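Long-range contacts in vanadium-dependent haloperoxidase (Zobellia galactanivorans, PDB 4CIT), which binds vanadate and acts as a bacterial iodoperoxidase, probably oxidising iodide with hydrogen peroxide: residues L379-D390 against R402-A410; K104-A115 against L148-L157. One frame throughout, in Å; residues are numbered along the deposited sequence.

Interaction 1: residues L379-D390 against R402-A410; sequences LTEVFGDNFSFD and RSFKSFKQA
Across a short antiparallel beta hairpin, F389 and F404 form the hydrogen-bonded pair: F389 N gives to F404 O at 3.0 Å, and F404 N gives to F389 O at 2.8 Å. The hairpin connects helix 367-383 to helix 407-420 within the PAP2-type helical fold. These two helices also carry H368 and R418, which line the vanadate pocket. F387, F389, F404 and F407 form an aromatic cluster, in which F407 reaches across to the end of helix 367-383. L379 CB sits over the centre of one F407 face, 3.6 Å from the ring centroid. F383 CB comes to the edge of that ring. The F387 ring lies near parallel to it, at 12°, but slid so far that the two barely overlap; F387 CD1 is 3.5 Å from F407 CZ. F389 CG is turned between its own N and carbonyl carbon (chi1 67°), which places one face of the ring against F404 CB and brings CE1 to 3.6 Å from F407 CD1. With an alanine at F407, L379 CB would probably face a gap, and the F387 and F389 rings would lose their common neighbour. Two waters bridge the segments at the start of helix 407-420. One molecule takes F407 N and F387 N and gives to G384 O. Another takes K408 N and gives to D385 OD1 and T380 OG1, which is also bonded to S376 O. S406 caps this helix, its OG accepting from Q409 N. In the neighbouring non-hydrogen-bonded pair, S403 OG gives a short 2.5 Å bond to D390 OD1, from 38° above the carboxylate plane.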
loop_
_atom_site.group_PDB
_atom_site.type_symbol
_atom_site.label_atom_id
_atom_site.label_comp_id
_atom_site.label_asym_id
_atom_site.label_seq_id
_atom_site.Cartn_x
_atom_site.Cartn_y
_atom_site.Cartn_z
ATOM N N LEU A 379 11.656 3.507 0.444
ATOM C CA LEU A 379 11.805 4.953 0.535
ATOM C C LEU A 379 13.183 5.330 1.063
ATOM O O LEU A 379 13.742 6.371 0.685
ATOM C CB LEU A 379 10.678 5.568 1.415
ATOM C CG LEU A 379 9.295 5.405 0.737
ATOM C CD1 LEU A 379 8.225 5.942 1.691
ATOM C CD2 LEU A 379 9.115 6.059 -0.603
ATOM N N THR A 380 13.695 4.496 1.963
ATOM C CA THR A 380 15.077 4.718 2.427
ATOM C C THR A 380 16.071 4.605 1.265
ATOM O O THR A 380 17.004 5.385 1.139
ATOM C CB THR A 380 15.413 3.800 3.546
ATOM O OG1 THR A 380 14.440 4.009 4.597
ATOM C CG2 THR A 380 16.878 4.038 4.054
ATOM N N GLU A 381 15.865 3.655 0.388
ATOM C CA GLU A 381 16.731 3.461 -0.750
ATOM C C GLU A 381 16.584 4.623 -1.730
ATOM O O GLU A 381 17.599 5.100 -2.237
ATOM C CB GLU A 381 16.437 2.189 -1.501
ATOM C CG GLU A 381 17.434 1.862 -2.646
ATOM C CD GLU A 381 17.173 2.543 -4.004
ATOM O OE1 GLU A 381 16.007 2.593 -4.480
ATOM O OE2 GLU A 381 18.186 3.065 -4.617
ATOM N N VAL A 382 15.383 5.116 -1.939
ATOM C CA VAL A 382 15.186 6.243 -2.903
ATOM C C VAL A 382 15.604 7.589 -2.382
ATOM O O VAL A 382 16.330 8.346 -3.118
ATOM C CB VAL A 382 13.711 6.274 -3.407
ATOM C CG1 VAL A 382 13.355 7.537 -4.199
ATOM C CG2 VAL A 382 13.405 5.042 -4.134
ATOM N N PHE A 383 15.216 7.939 -1.153
ATOM C CA PHE A 383 15.331 9.266 -0.594
ATOM C C PHE A 383 16.371 9.393 0.526
ATOM O O PHE A 383 16.747 10.498 0.902
ATOM C CB PHE A 383 14.013 9.761 -0.064
ATOM C CG PHE A 383 12.971 9.963 -1.103
ATOM C CD1 PHE A 383 13.117 10.994 -2.028
ATOM C CD2 PHE A 383 11.852 9.159 -1.145
ATOM C CE1 PHE A 383 12.101 11.261 -2.974
ATOM C CE2 PHE A 383 10.883 9.368 -2.157
ATOM C CZ PHE A 383 11.013 10.449 -3.012
ATOM N N GLY A 384 16.826 8.260 1.027
ATOM C CA GLY A 384 17.955 8.206 1.989
ATOM C C GLY A 384 17.443 7.912 3.404
ATOM O O GLY A 384 16.224 7.916 3.675
ATOM N N ASP A 385 18.395 7.523 4.257
ATOM C CA ASP A 385 18.180 7.321 5.704
ATOM C C ASP A 385 18.219 8.610 6.357
ATOM O O ASP A 385 18.653 9.591 5.791
ATOM C CB ASP A 385 19.207 6.322 6.315
ATOM C CG ASP A 385 18.729 5.697 7.690
ATOM O OD1 ASP A 385 17.529 5.797 8.083
ATOM O OD2 ASP A 385 19.618 5.095 8.353
ATOM N N ASN A 386 17.690 8.657 7.580
ATOM C CA ASN A 386 17.631 9.901 8.312
ATOM C C ASN A 386 16.866 11.003 7.581
ATOM O O ASN A 386 17.197 12.181 7.641
ATOM C CB ASN A 386 19.042 10.352 8.794
ATOM C CG ASN A 386 19.590 9.456 9.871
ATOM O OD1 ASN A 386 18.850 8.726 10.551
ATOM N ND2 ASN A 386 20.913 9.456 10.015
ATOM N N PHE A 387 15.789 10.595 6.860
ATOM C CA PHE A 387 14.968 11.520 6.146
ATOM C C PHE A 387 13.862 11.993 7.094
ATOM O O PHE A 387 12.898 11.249 7.391
ATOM C CB PHE A 387 14.335 10.857 4.893
ATOM C CG PHE A 387 13.661 11.795 3.984
ATOM C CD1 PHE A 387 12.349 12.166 4.209
ATOM C CD2 PHE A 387 14.309 12.328 2.888
ATOM C CE1 PHE A 387 11.706 13.079 3.393
ATOM C CE2 PHE A 387 13.669 13.230 2.048
ATOM C CZ PHE A 387 12.365 13.603 2.297
ATOM N N SER A 388 14.002 13.208 7.607
ATOM C CA SER A 388 13.021 13.695 8.559
ATOM C C SER A 388 11.802 14.257 7.792
ATOM O O SER A 388 11.877 14.845 6.713
ATOM C CB SER A 388 13.633 14.693 9.553
ATOM O OG SER A 388 13.907 15.875 8.840
ATOM N N PHE A 389 10.631 14.060 8.362
ATOM C CA PHE A 389 9.415 14.533 7.752
ATOM C C PHE A 389 8.283 14.674 8.727
ATOM O O PHE A 389 8.265 14.044 9.829
ATOM C CB PHE A 389 8.979 13.623 6.528
ATOM C CG PHE A 389 8.574 12.236 6.883
ATOM C CD1 PHE A 389 9.528 11.273 7.040
ATOM C CD2 PHE A 389 7.207 11.891 7.055
ATOM C CE1 PHE A 389 9.175 9.958 7.431
ATOM C CE2 PHE A 389 6.855 10.607 7.379
ATOM C CZ PHE A 389 7.832 9.632 7.552
ATOM N N ASP A 390 7.376 15.599 8.375
ATOM C CA ASP A 390 6.078 15.765 9.056
ATOM C C ASP A 390 5.032 15.024 8.301
ATOM O O ASP A 390 4.776 15.322 7.098
ATOM C CB ASP A 390 5.743 17.240 9.124
ATOM C CG ASP A 390 6.716 18.017 10.021
ATOM O OD1 ASP A 390 7.299 17.462 10.965
ATOM O OD2 ASP A 390 6.962 19.213 9.728
ATOM N N ARG A 402 2.062 14.014 12.900
ATOM C CA ARG A 402 3.176 13.444 13.701
ATOM C C ARG A 402 4.442 13.544 12.902
ATOM O O ARG A 402 4.381 13.455 11.655
ATOM C CB ARG A 402 2.912 11.978 14.135
ATOM C CG ARG A 402 1.697 11.729 15.033
ATOM C CD ARG A 402 1.571 10.304 15.538
ATOM N NE ARG A 402 2.696 9.800 16.279
ATOM C CZ ARG A 402 2.981 10.130 17.561
ATOM N NH1 ARG A 402 2.154 10.918 18.278
ATOM N NH2 ARG A 402 4.051 9.634 18.163
ATOM N N SER A 403 5.559 13.796 13.593
ATOM C CA SER A 403 6.863 14.062 12.954
ATOM C C SER A 403 7.750 12.849 13.138
ATOM O O SER A 403 7.651 12.185 14.168
ATOM C CB SER A 403 7.454 15.310 13.591
ATOM O OG SER A 403 6.595 16.417 13.133
ATOM N N PHE A 404 8.639 12.605 12.179
ATOM C CA PHE A 404 9.530 11.468 12.203
ATOM C C PHE A 404 10.914 11.822 11.770
ATOM O O PHE A 404 11.119 12.777 10.994
ATOM C CB PHE A 404 8.973 10.355 11.238
ATOM C CG PHE A 404 7.653 9.860 11.691
ATOM C CD1 PHE A 404 7.567 8.967 12.723
ATOM C CD2 PHE A 404 6.500 10.319 11.137
ATOM C CE1 PHE A 404 6.301 8.529 13.190
ATOM C CE2 PHE A 404 5.252 9.831 11.561
ATOM C CZ PHE A 404 5.171 8.927 12.623
ATOM N N LYS A 405 11.900 11.099 12.304
ATOM C CA LYS A 405 13.278 11.418 11.962
ATOM C C LYS A 405 13.749 10.621 10.765
ATOM O O LYS A 405 14.870 10.912 10.191
ATOM C CB LYS A 405 14.212 11.141 13.121
ATOM C CG LYS A 405 13.788 11.870 14.389
ATOM C CD LYS A 405 14.953 11.995 15.382
ATOM C CE LYS A 405 14.507 12.725 16.653
ATOM N NZ LYS A 405 14.100 14.127 16.321
ATOM N N SER A 406 13.007 9.576 10.418
ATOM C CA SER A 406 13.367 8.675 9.298
ATOM C C SER A 406 12.156 7.814 8.856
ATOM O O SER A 406 11.216 7.634 9.675
ATOM C CB SER A 406 14.531 7.753 9.741
ATOM O OG SER A 406 14.109 6.773 10.679
ATOM N N PHE A 407 12.216 7.235 7.656
ATOM C CA PHE A 407 11.184 6.258 7.311
ATOM C C PHE A 407 11.183 5.065 8.247
ATOM O O PHE A 407 10.085 4.555 8.596
ATOM C CB PHE A 407 11.319 5.786 5.889
ATOM C CG PHE A 407 11.389 6.916 4.898
ATOM C CD1 PHE A 407 10.323 7.799 4.727
ATOM C CD2 PHE A 407 12.539 7.101 4.148
ATOM C CE1 PHE A 407 10.400 8.810 3.787
ATOM C CE2 PHE A 407 12.622 8.127 3.227
ATOM C CZ PHE A 407 11.529 8.972 3.056
ATOM N N LYS A 408 12.385 4.644 8.671
ATOM C CA LYS A 408 12.570 3.497 9.618
ATOM C C LYS A 408 11.849 3.754 10.932
ATOM O O LYS A 408 11.121 2.887 11.445
ATOM C CB LYS A 408 14.041 3.210 9.863
ATOM C CG LYS A 408 14.246 1.897 10.620
ATOM C CD LYS A 408 15.693 1.732 11.072
ATOM C CE LYS A 408 15.889 0.698 12.201
ATOM N NZ LYS A 408 14.896 0.720 13.317
ATOM N N GLN A 409 11.968 4.956 11.427
ATOM C CA GLN A 409 11.304 5.356 12.671
ATOM C C GLN A 409 9.802 5.343 12.558
ATOM O O GLN A 409 9.102 4.821 13.423
ATOM C CB GLN A 409 11.836 6.657 13.223
ATOM C CG GLN A 409 11.229 7.032 14.587
ATOM C CD GLN A 409 11.502 8.477 14.957
ATOM O OE1 GLN A 409 11.103 9.407 14.262
ATOM N NE2 GLN A 409 12.285 8.670 16.050
ATOM N N ALA A 410 9.287 5.873 11.466
ATOM C CA ALA A 410 7.864 5.763 11.174
ATOM C C ALA A 410 7.400 4.321 11.096
ATOM O O ALA A 410 6.316 4.031 11.631
ATOM C CB ALA A 410 7.489 6.489 9.934
HETATM O O HOH W 1 14.969 5.220 7.160
HETATM O O HOH W 2 14.854 7.871 6.288
HETATM O O HOH W 3 16.607 12.724 10.755
#

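Interaction 2: residues K104-A115 against L148-L157; sequences KTINYELAAVVA and LFSDSKAYGL
N107 N points straight at S152 OG, giving a 2.8 Å hydrogen bond with an angle of 178°. The hydroxyl in turn donates to L148 O at 2.6 Å, one turn back in its helix. S152 OG stands beside its backbone N (chi1 -54°), within range of that carbonyl. L148 O is thus held by two donors, S152 N and S152 OG, from opposite faces of its plane. On the other helix N107 is the N-cap, its OD1 accepting from L110 N. The serine therefore ties down the residue that starts helix 108-123. Further out, K104 NZ forms a weak, long salt bridge with D151 OD1 at 3.4 Å. One water gives to both T105 O and D151 OD2; a second accepts from T105 N and reaches OD2 only weakly. L148 CD1 lies against T105 O, 3.4 Å away.

The apolar part is a close helix-helix crossing. The axes of the segments 108-115 and 148-157 approach to 7.5 Å and cross at -48°, and small residues make this possible. A111 CB rests on S152 O, and G156 CA lies 3.4 Å from A111 O. Any CB on G156 would clash with A111 O and V114 CG1. A115 CB touches G156 O at 3.5 Å, and V114 CG1 meets L157 CD2 at 3.8 Å. Y155 CD2 flanks A111 CB, while its hydroxyl bonds to P98 O. Helix 128-144 packs beside the pair: its Y138 touches V114 and K153 and meets the F149 ring edge-to-face. Helix 59-80 adds I76 against A115.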
loop_
_atom_site.group_PDB
_atom_site.type_symbol
_atom_site.label_atom_id
_atom_site.label_comp_id
_atom_site.label_asym_id
_atom_site.label_seq_id
_atom_site.Cartn_x
_atom_site.Cartn_y
_atom_site.Cartn_z
ATOM N N LYS A 104 4.416 12.433 -34.524
ATOM C CA LYS A 104 3.542 13.294 -33.772
ATOM C C LYS A 104 4.340 13.913 -32.665
ATOM O O LYS A 104 5.311 13.324 -32.196
ATOM C CB LYS A 104 2.424 12.476 -33.197
ATOM C CG LYS A 104 1.367 12.226 -34.257
ATOM C CD LYS A 104 0.415 11.170 -33.802
ATOM C CE LYS A 104 -0.469 10.766 -34.987
ATOM N NZ LYS A 104 -1.412 11.859 -35.277
ATOM N N THR A 105 3.929 15.088 -32.250
ATOM C CA THR A 105 4.541 15.790 -31.085
ATOM C C THR A 105 3.652 15.329 -29.915
ATOM O O THR A 105 2.413 15.540 -29.894
ATOM C CB THR A 105 4.521 17.310 -31.232
ATOM O OG1 THR A 105 5.411 17.674 -32.332
ATOM C CG2 THR A 105 5.074 17.986 -30.021
ATOM N N ILE A 106 4.287 14.647 -28.971
ATOM C CA ILE A 106 3.551 14.152 -27.804
ATOM C C ILE A 106 4.197 14.675 -26.544
ATOM O O ILE A 106 5.448 14.650 -26.392
ATOM C CB ILE A 106 3.658 12.628 -27.844
ATOM C CG1 ILE A 106 2.758 12.082 -28.956
ATOM C CG2 ILE A 106 3.223 11.973 -26.525
ATOM C CD1 ILE A 106 3.109 10.674 -29.344
ATOM N N ASN A 107 3.370 15.021 -25.558
ATOM C CA ASN A 107 3.904 15.485 -24.263
ATOM C C ASN A 107 3.796 14.180 -23.402
ATOM O O ASN A 107 2.678 13.707 -23.099
ATOM C CB ASN A 107 3.039 16.577 -23.683
ATOM C CG ASN A 107 3.445 16.964 -22.258
ATOM O OD1 ASN A 107 3.878 16.125 -21.426
ATOM N ND2 ASN A 107 3.375 18.283 -21.985
ATOM N N TYR A 108 4.951 13.563 -23.148
ATOM C CA TYR A 108 4.944 12.235 -22.526
ATOM C C TYR A 108 4.444 12.276 -21.083
ATOM O O TYR A 108 3.853 11.292 -20.613
ATOM C CB TYR A 108 6.338 11.556 -22.634
ATOM C CG TYR A 108 6.831 11.520 -24.077
ATOM C CD1 TYR A 108 6.132 10.865 -25.043
ATOM C CD2 TYR A 108 7.938 12.213 -24.445
ATOM C CE1 TYR A 108 6.585 10.842 -26.340
ATOM C CE2 TYR A 108 8.370 12.228 -25.726
ATOM C CZ TYR A 108 7.693 11.510 -26.663
ATOM O OH TYR A 108 8.115 11.574 -27.987
ATOM N N GLU A 109 4.721 13.328 -20.359
ATOM C CA GLU A 109 4.155 13.443 -18.991
ATOM C C GLU A 109 2.640 13.496 -19.013
ATOM O O GLU A 109 1.924 12.930 -18.161
ATOM C CB GLU A 109 4.713 14.674 -18.282
ATOM C CG GLU A 109 6.186 14.505 -18.113
ATOM C CD GLU A 109 6.863 15.741 -17.529
ATOM O OE1 GLU A 109 6.190 16.779 -17.271
ATOM O OE2 GLU A 109 8.093 15.697 -17.357
ATOM N N LEU A 110 2.104 14.245 -19.985
ATOM C CA LEU A 110 0.660 14.298 -20.188
ATOM C C LEU A 110 0.140 12.854 -20.465
ATOM O O LEU A 110 -0.812 12.401 -19.889
ATOM C CB LEU A 110 0.358 15.284 -21.332
ATOM C CG LEU A 110 -1.103 15.491 -21.710
ATOM C CD1 LEU A 110 -1.852 16.021 -20.526
ATOM C CD2 LEU A 110 -1.229 16.436 -22.891
ATOM N N ALA A 111 0.762 12.143 -21.378
ATOM C CA ALA A 111 0.362 10.768 -21.676
ATOM C C ALA A 111 0.396 9.888 -20.461
ATOM O O ALA A 111 -0.540 9.129 -20.229
ATOM C CB ALA A 111 1.183 10.152 -22.767
ATOM N N ALA A 112 1.425 10.087 -19.628
ATOM C CA ALA A 112 1.597 9.287 -18.378
ATOM C C ALA A 112 0.434 9.557 -17.426
ATOM O O ALA A 112 -0.064 8.594 -16.823
ATOM C CB ALA A 112 2.925 9.595 -17.738
ATOM N N VAL A 113 0.039 10.825 -17.227
ATOM C CA VAL A 113 -1.121 11.167 -16.370
ATOM C C VAL A 113 -2.418 10.573 -16.924
ATOM O O VAL A 113 -3.227 10.033 -16.187
ATOM C CB VAL A 113 -1.270 12.665 -16.034
ATOM C CG1 VAL A 113 -2.473 12.833 -15.130
ATOM C CG2 VAL A 113 0.055 13.120 -15.378
ATOM N N VAL A 114 -2.579 10.600 -18.216
ATOM C CA VAL A 114 -3.773 10.054 -18.864
ATOM C C VAL A 114 -3.840 8.570 -18.608
ATOM O O VAL A 114 -4.875 8.036 -18.228
ATOM C CB VAL A 114 -3.714 10.326 -20.415
ATOM C CG1 VAL A 114 -4.641 9.415 -21.193
ATOM C CG2 VAL A 114 -4.160 11.752 -20.755
ATOM N N ALA A 115 -2.704 7.878 -18.810
ATOM C CA ALA A 115 -2.645 6.397 -18.510
ATOM C C ALA A 115 -3.011 6.088 -17.032
ATOM O O ALA A 115 -3.802 5.146 -16.741
ATOM C CB ALA A 115 -1.293 5.863 -18.897
ATOM N N LEU A 148 -1.802 18.873 -29.458
ATOM C CA LEU A 148 -0.911 18.250 -28.519
ATOM C C LEU A 148 -1.720 17.356 -27.537
ATOM O O LEU A 148 -1.267 16.232 -27.182
ATOM C CB LEU A 148 -0.150 19.292 -27.755
ATOM C CG LEU A 148 0.841 18.734 -26.738
ATOM C CD1 LEU A 148 1.902 17.880 -27.417
ATOM C CD2 LEU A 148 1.468 19.891 -25.964
ATOM N N PHE A 149 -2.838 17.859 -27.057
ATOM C CA PHE A 149 -3.695 17.119 -26.139
ATOM C C PHE A 149 -4.216 15.858 -26.765
ATOM O O PHE A 149 -4.038 14.776 -26.205
ATOM C CB PHE A 149 -4.865 17.966 -25.645
ATOM C CG PHE A 149 -5.994 17.170 -25.038
ATOM C CD1 PHE A 149 -5.816 16.553 -23.786
ATOM C CD2 PHE A 149 -7.208 16.963 -25.697
ATOM C CE1 PHE A 149 -6.854 15.811 -23.220
ATOM C CE2 PHE A 149 -8.199 16.130 -25.153
ATOM C CZ PHE A 149 -8.026 15.635 -23.899
ATOM N N SER A 150 -4.760 15.962 -27.977
ATOM C CA SER A 150 -5.292 14.818 -28.660
ATOM C C SER A 150 -4.249 13.674 -28.879
ATOM O O SER A 150 -4.522 12.450 -28.616
ATOM C CB SER A 150 -5.847 15.240 -30.046
ATOM O OG SER A 150 -6.438 14.064 -30.602
ATOM N N ASP A 151 -3.065 14.060 -29.365
ATOM C CA ASP A 151 -2.015 13.081 -29.722
ATOM C C ASP A 151 -1.481 12.459 -28.454
ATOM O O ASP A 151 -1.221 11.247 -28.396
ATOM C CB ASP A 151 -0.864 13.732 -30.491
ATOM C CG ASP A 151 -1.300 14.146 -31.963
ATOM O OD1 ASP A 151 -2.255 13.570 -32.468
ATOM O OD2 ASP A 151 -0.670 15.002 -32.521
ATOM N N SER A 152 -1.325 13.296 -27.431
ATOM C CA SER A 152 -0.797 12.815 -26.143
ATOM C C SER A 152 -1.763 11.870 -25.405
ATOM O O SER A 152 -1.375 10.767 -24.852
ATOM C CB SER A 152 -0.340 13.974 -25.256
ATOM O OG SER A 152 0.560 14.806 -25.914
ATOM N N LYS A 153 -3.027 12.280 -25.358
ATOM C CA LYS A 153 -4.069 11.398 -24.805
ATOM C C LYS A 153 -4.172 10.054 -25.472
ATOM O O LYS A 153 -4.300 8.984 -24.840
ATOM C CB LYS A 153 -5.437 12.106 -24.877
ATOM C CG LYS A 153 -6.576 11.190 -24.444
ATOM C CD LYS A 153 -7.937 11.877 -24.373
ATOM C CE LYS A 153 -8.424 12.343 -25.663
ATOM N NZ LYS A 153 -9.455 11.327 -26.031
ATOM N N ALA A 154 -4.098 10.067 -26.822
ATOM C CA ALA A 154 -4.161 8.856 -27.590
ATOM C C ALA A 154 -3.046 7.883 -27.223
ATOM O O ALA A 154 -3.291 6.670 -27.127
ATOM C CB ALA A 154 -4.161 9.162 -29.096
ATOM N N TYR A 155 -1.847 8.370 -27.012
ATOM C CA TYR A 155 -0.708 7.513 -26.656
ATOM C C TYR A 155 -0.927 6.981 -25.232
ATOM O O TYR A 155 -0.687 5.789 -24.994
ATOM C CB TYR A 155 0.602 8.222 -26.789
ATOM C CG TYR A 155 1.806 7.377 -26.468
ATOM C CD1 TYR A 155 1.966 6.151 -27.032
ATOM C CD2 TYR A 155 2.702 7.780 -25.542
ATOM C CE1 TYR A 155 3.012 5.353 -26.681
ATOM C CE2 TYR A 155 3.771 6.972 -25.164
ATOM C CZ TYR A 155 3.870 5.767 -25.697
ATOM O OH TYR A 155 4.898 4.913 -25.395
ATOM N N GLY A 156 -1.270 7.860 -24.311
ATOM C CA GLY A 156 -1.596 7.429 -22.929
ATOM C C GLY A 156 -2.636 6.305 -22.844
ATOM O O GLY A 156 -2.474 5.334 -22.106
ATOM N N LEU A 157 -3.684 6.396 -23.656
ATOM C CA LEU A 157 -4.697 5.406 -23.712
ATOM C C LEU A 157 -4.237 4.106 -24.393
ATOM O O LEU A 157 -4.643 3.005 -23.965
ATOM C CB LEU A 157 -5.974 5.960 -24.326
ATOM C CG LEU A 157 -6.714 7.117 -23.572
ATOM C CD1 LEU A 157 -7.957 7.522 -24.359
ATOM C CD2 LEU A 157 -7.098 6.747 -22.161
HETATM O O HOH W 4 0.708 17.033 -31.258
HETATM O O HOH W 5 2.058 16.315 -34.028
#

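The two contacts share no helix or strand and do not touch; their centres are 34 Å apart and their nearest atoms about 16 Å. Both are partly buried. The centre of interaction 1 is about 17 Å from the centre of the chain; it lies in the PAP2 region and joins two helices that also supply vanadate-pocket residues. The centre of interaction 2 is farther out, about 27 Å from the same point, and it joins helices nearer the N-terminus. Both use bridging waters, but otherwise their chemistry differs. Interaction 1 combines strand pairing with an aromatic cluster. Interaction 2 relies on alanine and glycine for a close helix crossing, with one serine hydroxyl bonded to both segments and a solvent-side salt bridge at its edge.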